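Local coordinates for protein leucine aminopeptidase (Legionella pneumophila, PDB 5GNE) that probably acts as a zinc-dependent aminopeptidase of the M28 family, releasing residues one at a time from the amino ends of peptides, at residues D8-S13 / Y58-P63; D22-I27 / I36-D41; R127-R132 / N166-P171. All coordinates share one frame; numbering follows the deposited sequence.

Interaction 1 of 3, residues D8-S13 / Y58-P63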
loop_
_atom_site.group_PDB
_atom_site.type_symbol
_atom_site.label_atom_id
_atom_site.label_comp_id
_atom_site.label_asym_id
_atom_site.label_seq_id
_atom_site.Cartn_x
_atom_site.Cartn_y
_atom_site.Cartn_z
ATOM N N ASP A 8 17.075 -15.199 3.073
ATOM C CA ASP A 8 16.099 -14.515 2.270
ATOM C C ASP A 8 16.598 -14.451 0.852
ATOM O O ASP A 8 17.797 -14.311 0.598
ATOM C CB ASP A 8 15.844 -13.109 2.803
ATOM C CG ASP A 8 15.306 -13.119 4.213
ATOM O OD1 ASP A 8 14.090 -13.328 4.364
ATOM O OD2 ASP A 8 16.096 -12.944 5.168
ATOM N N ARG A 9 15.668 -14.583 -0.078
ATOM C CA ARG A 9 16.003 -14.364 -1.458
ATOM C C ARG A 9 15.321 -13.091 -1.909
ATOM O O ARG A 9 14.091 -12.977 -1.894
ATOM C CB ARG A 9 15.607 -15.567 -2.315
ATOM C CG ARG A 9 16.412 -16.810 -1.940
ATOM C CD ARG A 9 16.124 -17.988 -2.876
ATOM N NE ARG A 9 14.855 -18.626 -2.573
ATOM C CZ ARG A 9 14.423 -19.703 -3.204
ATOM N NH1 ARG A 9 15.163 -20.219 -4.179
ATOM N NH2 ARG A 9 13.261 -20.251 -2.874
ATOM N N ILE A 10 16.136 -12.119 -2.304
ATOM C CA ILE A 10 15.622 -10.780 -2.600
ATOM C C ILE A 10 16.223 -10.268 -3.882
ATOM O O ILE A 10 17.283 -10.729 -4.317
ATOM C CB ILE A 10 15.927 -9.766 -1.486
ATOM C CG1 ILE A 10 17.430 -9.521 -1.357
ATOM C CG2 ILE A 10 15.426 -10.249 -0.145
ATOM C CD1 ILE A 10 17.736 -8.500 -0.277
ATOM N N ILE A 11 15.524 -9.313 -4.488
ATOM C CA ILE A 11 16.015 -8.656 -5.688
ATOM C C ILE A 11 16.389 -7.226 -5.327
ATOM O O ILE A 11 15.614 -6.513 -4.698
ATOM C CB ILE A 11 14.969 -8.696 -6.809
ATOM C CG1 ILE A 11 14.799 -10.150 -7.270
ATOM C CG2 ILE A 11 15.377 -7.805 -7.984
ATOM C CD1 ILE A 11 13.620 -10.330 -8.174
ATOM N N VAL A 12 17.614 -6.841 -5.654
ATOM C CA VAL A 12 18.125 -5.496 -5.388
ATOM C C VAL A 12 18.759 -4.852 -6.611
ATOM O O VAL A 12 19.219 -5.528 -7.506
ATOM C CB VAL A 12 19.159 -5.524 -4.279
ATOM C CG1 VAL A 12 18.498 -6.002 -2.983
ATOM C CG2 VAL A 12 20.303 -6.446 -4.691
ATOM N N SER A 13 18.808 -3.523 -6.634
ATOM C CA SER A 13 19.581 -2.809 -7.670
ATOM C C SER A 13 21.043 -3.221 -7.575
ATOM O O SER A 13 21.541 -3.572 -6.495
ATOM C CB SER A 13 19.493 -1.316 -7.497
ATOM O OG SER A 13 20.252 -0.978 -6.349
ATOM N N TYR A 58 14.269 -2.850 -1.806
ATOM C CA TYR A 58 14.414 -4.194 -2.344
ATOM C C TYR A 58 13.089 -4.945 -2.372
ATOM O O TYR A 58 12.140 -4.585 -1.689
ATOM C CB TYR A 58 15.418 -4.990 -1.520
ATOM C CG TYR A 58 14.946 -5.319 -0.127
ATOM C CD1 TYR A 58 14.989 -4.366 0.888
ATOM C CD2 TYR A 58 14.544 -6.588 0.189
ATOM C CE1 TYR A 58 14.593 -4.670 2.159
ATOM C CE2 TYR A 58 14.154 -6.914 1.472
ATOM C CZ TYR A 58 14.181 -5.961 2.447
ATOM O OH TYR A 58 13.782 -6.300 3.718
ATOM N N LEU A 59 13.033 -5.988 -3.182
ATOM C CA LEU A 59 11.828 -6.794 -3.274
ATOM C C LEU A 59 12.111 -8.170 -2.691
ATOM O O LEU A 59 13.047 -8.829 -3.105
ATOM C CB LEU A 59 11.393 -6.914 -4.729
ATOM C CG LEU A 59 10.128 -7.718 -5.051
ATOM C CD1 LEU A 59 8.863 -7.038 -4.491
ATOM C CD2 LEU A 59 10.039 -7.933 -6.558
ATOM N N ASN A 60 11.336 -8.613 -1.718
ATOM C CA ASN A 60 11.515 -9.978 -1.275
ATOM C C ASN A 60 10.830 -10.916 -2.247
ATOM O O ASN A 60 9.650 -10.784 -2.495
ATOM C CB ASN A 60 10.977 -10.195 0.131
ATOM C CG ASN A 60 11.408 -11.538 0.702
ATOM O OD1 ASN A 60 11.243 -12.571 0.059
ATOM N ND2 ASN A 60 11.989 -11.527 1.886
ATOM N N ALA A 61 11.574 -11.883 -2.767
ATOM C CA ALA A 61 11.057 -12.755 -3.824
ATOM C C ALA A 61 10.198 -13.887 -3.299
ATOM O O ALA A 61 9.464 -14.501 -4.077
ATOM C CB ALA A 61 12.173 -13.331 -4.621
ATOM N N GLU A 62 10.288 -14.173 -2.003
ATOM C CA GLU A 62 9.591 -15.336 -1.456
ATOM C C GLU A 62 8.126 -15.501 -1.880
ATOM O O GLU A 62 7.707 -16.608 -2.168
ATOM C CB GLU A 62 9.691 -15.355 0.069
ATOM C CG GLU A 62 9.276 -16.699 0.634
ATOM C CD GLU A 62 9.456 -16.795 2.141
ATOM O OE1 GLU A 62 8.475 -16.601 2.896
ATOM O OE2 GLU A 62 10.585 -17.110 2.566
ATOM N N PRO A 63 7.336 -14.415 -1.919
ATOM C CA PRO A 63 5.957 -14.689 -2.339
ATOM C C PRO A 63 5.866 -15.193 -3.776
ATOM O O PRO A 63 4.877 -15.804 -4.106
ATOM C CB PRO A 63 5.276 -13.319 -2.221
ATOM C CG PRO A 63 6.082 -12.595 -1.190
ATOM C CD PRO A 63 7.494 -13.025 -1.447
#
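The ring of Y58 lies beside the side chain of I10, and the two meet obliquely. I10 reaches the same ring carbon with both of its branch ends: CD1 comes to 3.7 Å from Y58 CD2, and CG2 approaches CD2 and CE2. With chi1 at 69°, Y58 CG stands between its own backbone N and carbonyl carbon, which lifts the ring off the sheet on the side where I10 projects, while CB stays behind to receive V12 CG1 at 3.6 Å. N60 shares the face carrying I10. Its amide plane is 89° from the carboxylate plane of D8, whose OD1 remains 3.7 Å from N60 ND2, too long for a bond. The amide is used inside its own segment instead: N60 OD1 accepts from E62 N at 2.8 Å, capping the turn into helix 62-65. D8 has its main polar partner elsewhere, in K167.

The backbones pair antiparallel. I11 and L59 form a hydrogen-bonded pair, with I11 N to L59 O at 2.9 Å and L59 N to I11 O at 3.0 Å, and their side chains occupy the face opposite I10 and N60. A61 N adds a third bond, to R9 O at 2.9 Å, just where residues 58-63 leave the strand.

This pairing adds 59-60 as the outermost strand of a four-stranded antiparallel sheet, with strand 33-38 along the other side of 8-13. The I11 and L59 face meets Y313, and L59 also touches helix 318-323; N60 and P63 pack on helix 243-254. The sheet edge thereby abuts the catalytic domain, with the Y58 side chain about 10 Å from a bound zinc ion.

Interaction 2 of 3, residues D22-I27 / I36-D41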
loop_
_atom_site.group_PDB
_atom_site.type_symbol
_atom_site.label_atom_id
_atom_site.label_comp_id
_atom_site.label_asym_id
_atom_site.label_seq_id
_atom_site.Cartn_x
_atom_site.Cartn_y
_atom_site.Cartn_z
ATOM N N ASP A 22 29.658 -9.028 0.001
ATOM C CA ASP A 22 30.437 -9.884 0.882
ATOM C C ASP A 22 29.564 -10.725 1.794
ATOM O O ASP A 22 30.034 -11.716 2.349
ATOM C CB ASP A 22 31.453 -9.048 1.663
ATOM C CG ASP A 22 32.547 -8.481 0.759
ATOM O OD1 ASP A 22 32.827 -9.095 -0.297
ATOM O OD2 ASP A 22 33.110 -7.414 1.077
ATOM N N LYS A 23 28.304 -10.336 1.965
ATOM C CA LYS A 23 27.411 -11.119 2.812
ATOM C C LYS A 23 26.359 -11.889 2.000
ATOM O O LYS A 23 25.551 -12.627 2.555
ATOM C CB LYS A 23 26.741 -10.223 3.854
ATOM C CG LYS A 23 27.707 -9.389 4.699
ATOM C CD LYS A 23 27.173 -9.229 6.125
ATOM C CE LYS A 23 28.006 -8.287 7.004
ATOM N NZ LYS A 23 27.167 -7.660 8.091
ATOM N N ALA A 24 26.396 -11.750 0.681
ATOM C CA ALA A 24 25.355 -12.316 -0.167
ATOM C C ALA A 24 25.902 -13.375 -1.097
ATOM O O ALA A 24 27.091 -13.414 -1.383
ATOM C CB ALA A 24 24.674 -11.222 -0.977
ATOM N N ARG A 25 25.001 -14.230 -1.556
ATOM C CA ARG A 25 25.238 -15.185 -2.618
ATOM C C ARG A 25 24.504 -14.705 -3.858
ATOM O O ARG A 25 23.288 -14.492 -3.821
ATOM C CB ARG A 25 24.744 -16.570 -2.214
ATOM C CG ARG A 25 24.986 -17.646 -3.241
ATOM C CD ARG A 25 24.423 -18.969 -2.751
ATOM N NE ARG A 25 25.062 -19.420 -1.512
ATOM C CZ ARG A 25 26.207 -20.096 -1.448
ATOM N NH1 ARG A 25 26.867 -20.410 -2.558
ATOM N NH2 ARG A 25 26.698 -20.460 -0.269
ATOM N N LEU A 26 25.232 -14.523 -4.949
ATOM C CA LEU A 26 24.618 -14.073 -6.177
ATOM C C LEU A 26 23.967 -15.203 -6.948
ATOM O O LEU A 26 24.662 -16.103 -7.417
ATOM C CB LEU A 26 25.666 -13.391 -7.045
ATOM C CG LEU A 26 25.110 -12.756 -8.311
ATOM C CD1 LEU A 26 24.129 -11.645 -7.930
ATOM C CD2 LEU A 26 26.259 -12.213 -9.117
ATOM N N ILE A 27 22.657 -15.149 -7.145
ATOM C CA ILE A 27 22.001 -16.221 -7.884
ATOM C C ILE A 27 21.906 -15.907 -9.385
ATOM O O ILE A 27 22.251 -16.721 -10.212
ATOM C CB ILE A 27 20.579 -16.496 -7.341
ATOM C CG1 ILE A 27 20.627 -16.932 -5.879
ATOM C CG2 ILE A 27 19.884 -17.552 -8.193
ATOM C CD1 ILE A 27 19.282 -16.748 -5.138
ATOM N N ILE A 36 19.551 -12.284 -5.179
ATOM C CA ILE A 36 20.520 -12.792 -4.216
ATOM C C ILE A 36 19.913 -13.524 -3.036
ATOM O O ILE A 36 18.734 -13.392 -2.716
ATOM C CB ILE A 36 21.403 -11.659 -3.643
ATOM C CG1 ILE A 36 20.551 -10.639 -2.892
ATOM C CG2 ILE A 36 22.205 -10.978 -4.744
ATOM C CD1 ILE A 36 21.395 -9.571 -2.116
ATOM N N ALA A 37 20.758 -14.308 -2.387
ATOM C CA ALA A 37 20.398 -14.921 -1.129
ATOM C C ALA A 37 21.274 -14.315 -0.048
ATOM O O ALA A 37 22.500 -14.264 -0.174
ATOM C CB ALA A 37 20.571 -16.437 -1.197
ATOM N N ILE A 38 20.635 -13.842 1.011
ATOM C CA ILE A 38 21.339 -13.130 2.055
ATOM C C ILE A 38 20.510 -13.271 3.326
ATOM O O ILE A 38 19.287 -13.134 3.306
ATOM C CB ILE A 38 21.582 -11.624 1.685
ATOM C CG1 ILE A 38 22.595 -10.983 2.645
ATOM C CG2 ILE A 38 20.276 -10.809 1.644
ATOM C CD1 ILE A 38 22.855 -9.527 2.352
ATOM N N PRO A 39 21.167 -13.606 4.435
ATOM C CA PRO A 39 20.382 -13.719 5.654
ATOM C C PRO A 39 20.283 -12.340 6.275
ATOM O O PRO A 39 21.264 -11.817 6.801
ATOM C CB PRO A 39 21.184 -14.712 6.498
ATOM C CG PRO A 39 22.602 -14.652 5.934
ATOM C CD PRO A 39 22.601 -13.803 4.693
ATOM N N ILE A 40 19.107 -11.738 6.168
ATOM C CA ILE A 40 18.890 -10.394 6.666
ATOM C C ILE A 40 18.865 -10.370 8.198
ATOM O O ILE A 40 17.933 -10.873 8.820
ATOM C CB ILE A 40 17.582 -9.820 6.124
ATOM C CG1 ILE A 40 17.623 -9.811 4.597
ATOM C CG2 ILE A 40 17.337 -8.402 6.707
ATOM C CD1 ILE A 40 16.322 -9.385 3.944
ATOM N N ASP A 41 19.912 -9.811 8.787
ATOM C CA ASP A 41 20.010 -9.644 10.228
ATOM C C ASP A 41 19.843 -8.141 10.387
ATOM O O ASP A 41 19.603 -7.482 9.385
ATOM C CB ASP A 41 21.339 -10.187 10.768
ATOM C CG ASP A 41 22.556 -9.610 10.046
ATOM O OD1 ASP A 41 22.401 -8.649 9.265
ATOM O OD2 ASP A 41 23.675 -10.123 10.258
#
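I36 meets A24 and L26 with different branches, a division set by its first torsion. At chi1 62° its CG1 is tucked between the two main-chain bonds of its CA, and the extended chain beyond it carries CD1 to 3.8 Å from A24 CB; CG2 points the other way along the strand and touches L26 CD1, also at 3.8 Å. L26 has CG opposite its backbone N (chi1 -174°), and its side chain runs at about a right angle to that of I36. These groups share one face of the hairpin, where A24 CB additionally touches I38 CB at 4.1 Å.

On the other face R25 and A37 stand side by side. The R25 chain bends at chi3, and its guanidinium leads away from A37, so only the base of the side chain takes part. I27 comes in from the end: its CD1 extends over the backbone between I36 and A37 and reaches A37 CB at 4.2 Å. At the opposite end, I38 CG1 packs against K23 O, and the ring of P39 places CD near the same oxygen.

The backbone gives the faces their register. R25 and A37 are an antiparallel hydrogen-bonded pair joined in both directions, R25 N to A37 O and A37 N to R25 O each spanning 2.9 Å. L26 and I36 make the adjoining non-hydrogen-bonded pair.

The contact is the open end of the beta hairpin formed by strands 25-29 and 33-38. Strand 25-29 is outermost in the sheet, whereas 33-38 bonds on its far side to strand 8-13. Y17 of helix 14-20 packs on L26 and I36, L20 of that helix lies against I38, and helix 42-55 takes up K23 and I38 through I44.

Interaction 3 of 3, residues R127-R132 / N166-P171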
loop_
_atom_site.group_PDB
_atom_site.type_symbol
_atom_site.label_atom_id
_atom_site.label_comp_id
_atom_site.label_asym_id
_atom_site.label_seq_id
_atom_site.Cartn_x
_atom_site.Cartn_y
_atom_site.Cartn_z
ATOM N N ARG A 127 4.975 -0.258 14.983
ATOM C CA ARG A 127 4.104 -1.264 14.388
ATOM C C ARG A 127 4.941 -2.226 13.510
ATOM O O ARG A 127 4.551 -2.578 12.389
ATOM C CB ARG A 127 3.009 -0.598 13.556
ATOM C CG ARG A 127 2.056 0.309 14.294
ATOM C CD ARG A 127 1.116 1.025 13.321
ATOM N NE ARG A 127 1.557 2.405 13.122
ATOM C CZ ARG A 127 1.957 2.916 11.965
ATOM N NH1 ARG A 127 1.950 2.198 10.867
ATOM N NH2 ARG A 127 2.343 4.169 11.904
ATOM N N SER A 128 6.080 -2.665 14.035
ATOM C CA SER A 128 7.013 -3.514 13.292
ATOM C C SER A 128 6.483 -4.920 13.013
ATOM O O SER A 128 5.796 -5.499 13.841
ATOM C CB SER A 128 8.328 -3.610 14.053
ATOM O OG SER A 128 9.041 -4.773 13.685
ATOM N N ALA A 129 6.832 -5.484 11.861
ATOM C CA ALA A 129 6.361 -6.818 11.512
ATOM C C ALA A 129 6.906 -7.905 12.436
ATOM O O ALA A 129 6.390 -9.022 12.444
ATOM C CB ALA A 129 6.707 -7.146 10.048
ATOM N N LYS A 130 7.950 -7.585 13.193
ATOM C CA LYS A 130 8.511 -8.524 14.158
ATOM C C LYS A 130 7.946 -8.361 15.567
ATOM O O LYS A 130 8.089 -9.267 16.388
ATOM C CB LYS A 130 10.037 -8.388 14.259
ATOM C CG LYS A 130 10.825 -8.674 13.012
ATOM C CD LYS A 130 12.319 -8.453 13.263
ATOM C CE LYS A 130 13.154 -9.598 12.677
ATOM N NZ LYS A 130 14.562 -9.628 13.184
ATOM N N SER A 131 7.326 -7.220 15.871
ATOM C CA SER A 131 7.004 -6.935 17.271
ATOM C C SER A 131 5.557 -7.278 17.615
ATOM O O SER A 131 4.715 -7.481 16.741
ATOM C CB SER A 131 7.288 -5.466 17.625
ATOM O OG SER A 131 6.315 -4.584 17.088
ATOM N N ARG A 132 5.299 -7.369 18.910
ATOM C CA ARG A 132 3.975 -7.638 19.441
ATOM C C ARG A 132 3.030 -6.483 19.095
ATOM O O ARG A 132 1.884 -6.707 18.695
ATOM C CB ARG A 132 4.060 -7.896 20.949
ATOM C CG ARG A 132 2.796 -8.478 21.574
ATOM C CD ARG A 132 2.301 -9.676 20.732
ATOM N NE ARG A 132 1.035 -10.272 21.189
ATOM C CZ ARG A 132 -0.137 -9.646 21.294
ATOM N NH1 ARG A 132 -0.228 -8.362 21.036
ATOM N NH2 ARG A 132 -1.221 -10.301 21.698
ATOM N N ASN A 166 6.351 -17.486 6.869
ATOM C CA ASN A 166 6.805 -17.935 8.181
ATOM C C ASN A 166 7.888 -17.010 8.686
ATOM O O ASN A 166 8.557 -17.300 9.664
ATOM C CB ASN A 166 7.313 -19.383 8.133
ATOM C CG ASN A 166 6.188 -20.408 8.243
ATOM O OD1 ASN A 166 5.208 -20.206 8.962
ATOM N ND2 ASN A 166 6.337 -21.521 7.536
ATOM N N LYS A 167 8.033 -15.871 8.023
ATOM C CA LYS A 167 9.119 -14.967 8.357
ATOM C C LYS A 167 8.737 -13.893 9.348
ATOM O O LYS A 167 9.598 -13.400 10.068
ATOM C CB LYS A 167 9.670 -14.323 7.078
ATOM C CG LYS A 167 9.748 -15.306 5.924
ATOM C CD LYS A 167 10.332 -14.686 4.674
ATOM C CE LYS A 167 11.768 -15.156 4.439
ATOM N NZ LYS A 167 12.403 -14.567 3.202
ATOM N N PHE A 168 7.465 -13.502 9.362
ATOM C CA PHE A 168 7.024 -12.383 10.207
ATOM C C PHE A 168 5.707 -12.639 10.928
ATOM O O PHE A 168 4.712 -12.999 10.307
ATOM C CB PHE A 168 6.929 -11.116 9.359
ATOM C CG PHE A 168 8.260 -10.619 8.860
ATOM C CD1 PHE A 168 9.139 -9.966 9.717
ATOM C CD2 PHE A 168 8.667 -10.862 7.560
ATOM C CE1 PHE A 168 10.385 -9.507 9.258
ATOM C CE2 PHE A 168 9.909 -10.415 7.098
ATOM C CZ PHE A 168 10.767 -9.739 7.944
ATOM N N ILE A 169 5.697 -12.430 12.241
ATOM C CA ILE A 169 4.500 -12.699 13.036
ATOM C C ILE A 169 3.327 -11.769 12.707
ATOM O O ILE A 169 2.177 -12.096 12.965
ATOM C CB ILE A 169 4.800 -12.635 14.558
ATOM C CG1 ILE A 169 5.493 -11.329 14.936
ATOM C CG2 ILE A 169 5.654 -13.809 14.991
ATOM C CD1 ILE A 169 5.584 -11.110 16.441
ATOM N N GLN A 170 3.606 -10.607 12.143
ATOM C CA GLN A 170 2.533 -9.684 11.789
ATOM C C GLN A 170 1.831 -10.128 10.502
ATOM O O GLN A 170 2.458 -10.249 9.456
ATOM C CB GLN A 170 3.099 -8.269 11.637
ATOM C CG GLN A 170 2.099 -7.223 11.203
ATOM C CD GLN A 170 2.781 -5.931 10.827
ATOM O OE1 GLN A 170 3.540 -5.879 9.866
ATOM N NE2 GLN A 170 2.527 -4.887 11.581
ATOM N N PRO A 171 0.513 -10.362 10.567
ATOM C CA PRO A 171 -0.203 -10.779 9.359
ATOM C C PRO A 171 -0.757 -9.582 8.605
ATOM O O PRO A 171 -0.894 -8.495 9.190
ATOM C CB PRO A 171 -1.354 -11.612 9.916
ATOM C CG PRO A 171 -1.669 -10.926 11.172
ATOM C CD PRO A 171 -0.372 -10.371 11.739
#
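The F168 ring receives K130 at its edge: K130 CG lies in the ring plane, 3.9 Å from CE1. A129 comes to the same ring obliquely, its CB 3.7 Å from CD1, so the ring is bordered by two consecutive residues of the opposing loop. The second flat group, the Q170 amide, lies close against A129, with OE1 3.4 Å from A129 CB. Its NE2 donates to R127 O at 3.2 Å in a bent bond: the nitrogen stands above the carbonyl plane, 50° out of it, and the oxygen in turn is tilted from the amide plane. The same NE2 has a partner in G134 O, so two backbone oxygens hold the amide. Q170 reaches them with CG anti to the main-chain nitrogen (chi1 177°) and the chain extended beyond.

A129 also offers its carbonyl, which accepts from Q170 N at 3.2 Å, so main chain and side chain of Q170 embrace the start of the turn together. I169 lays CG1 and CD1 across the carbonyl oxygens of A129 and K130, next to the helix start.

The loop is stiffened from within. S128 to S131 form a type I turn, closed by S131 N to S128 O at 3.1 Å, and S128 OG accepts from K130 N in an ST turn while also bonding D196. S131, whose OG also bonds N126, then serves as N-cap of helix 132-151.

R127, just before this turn, directs its guanidinium away from the contact to the carbonyl oxygens of I192, P200 and G201. Its side chain lies about 6 Å from those of H191 and D204, both zinc ligands. The arrangement thus joins the start of strand 170-177 to a loop close to the two-zinc site, the catalytic centre expected of an M28 aminopeptidase.

Interactions 1 and 2 belong to one four-stranded antiparallel sheet, their centres about 10 Å apart. Strands 8-13 and 33-38 are neighbours in it, and along the chain interaction 2 is nested within the loop that interaction 1 closes. Interaction 3 follows later in sequence, its centre about 18 Å from that of interaction 1 and about 22 Å from that of interaction 2, at the start of a strand in the larger mixed sheet of the zinc-binding domain. K167 bridges the two regions through salt bridges to D8 and E62, although the D8 distance is implausibly short as modelled. Interaction 1 lies at the edge of the N-terminal sheet that faces the zinc-binding domain, with interaction 2 farther out.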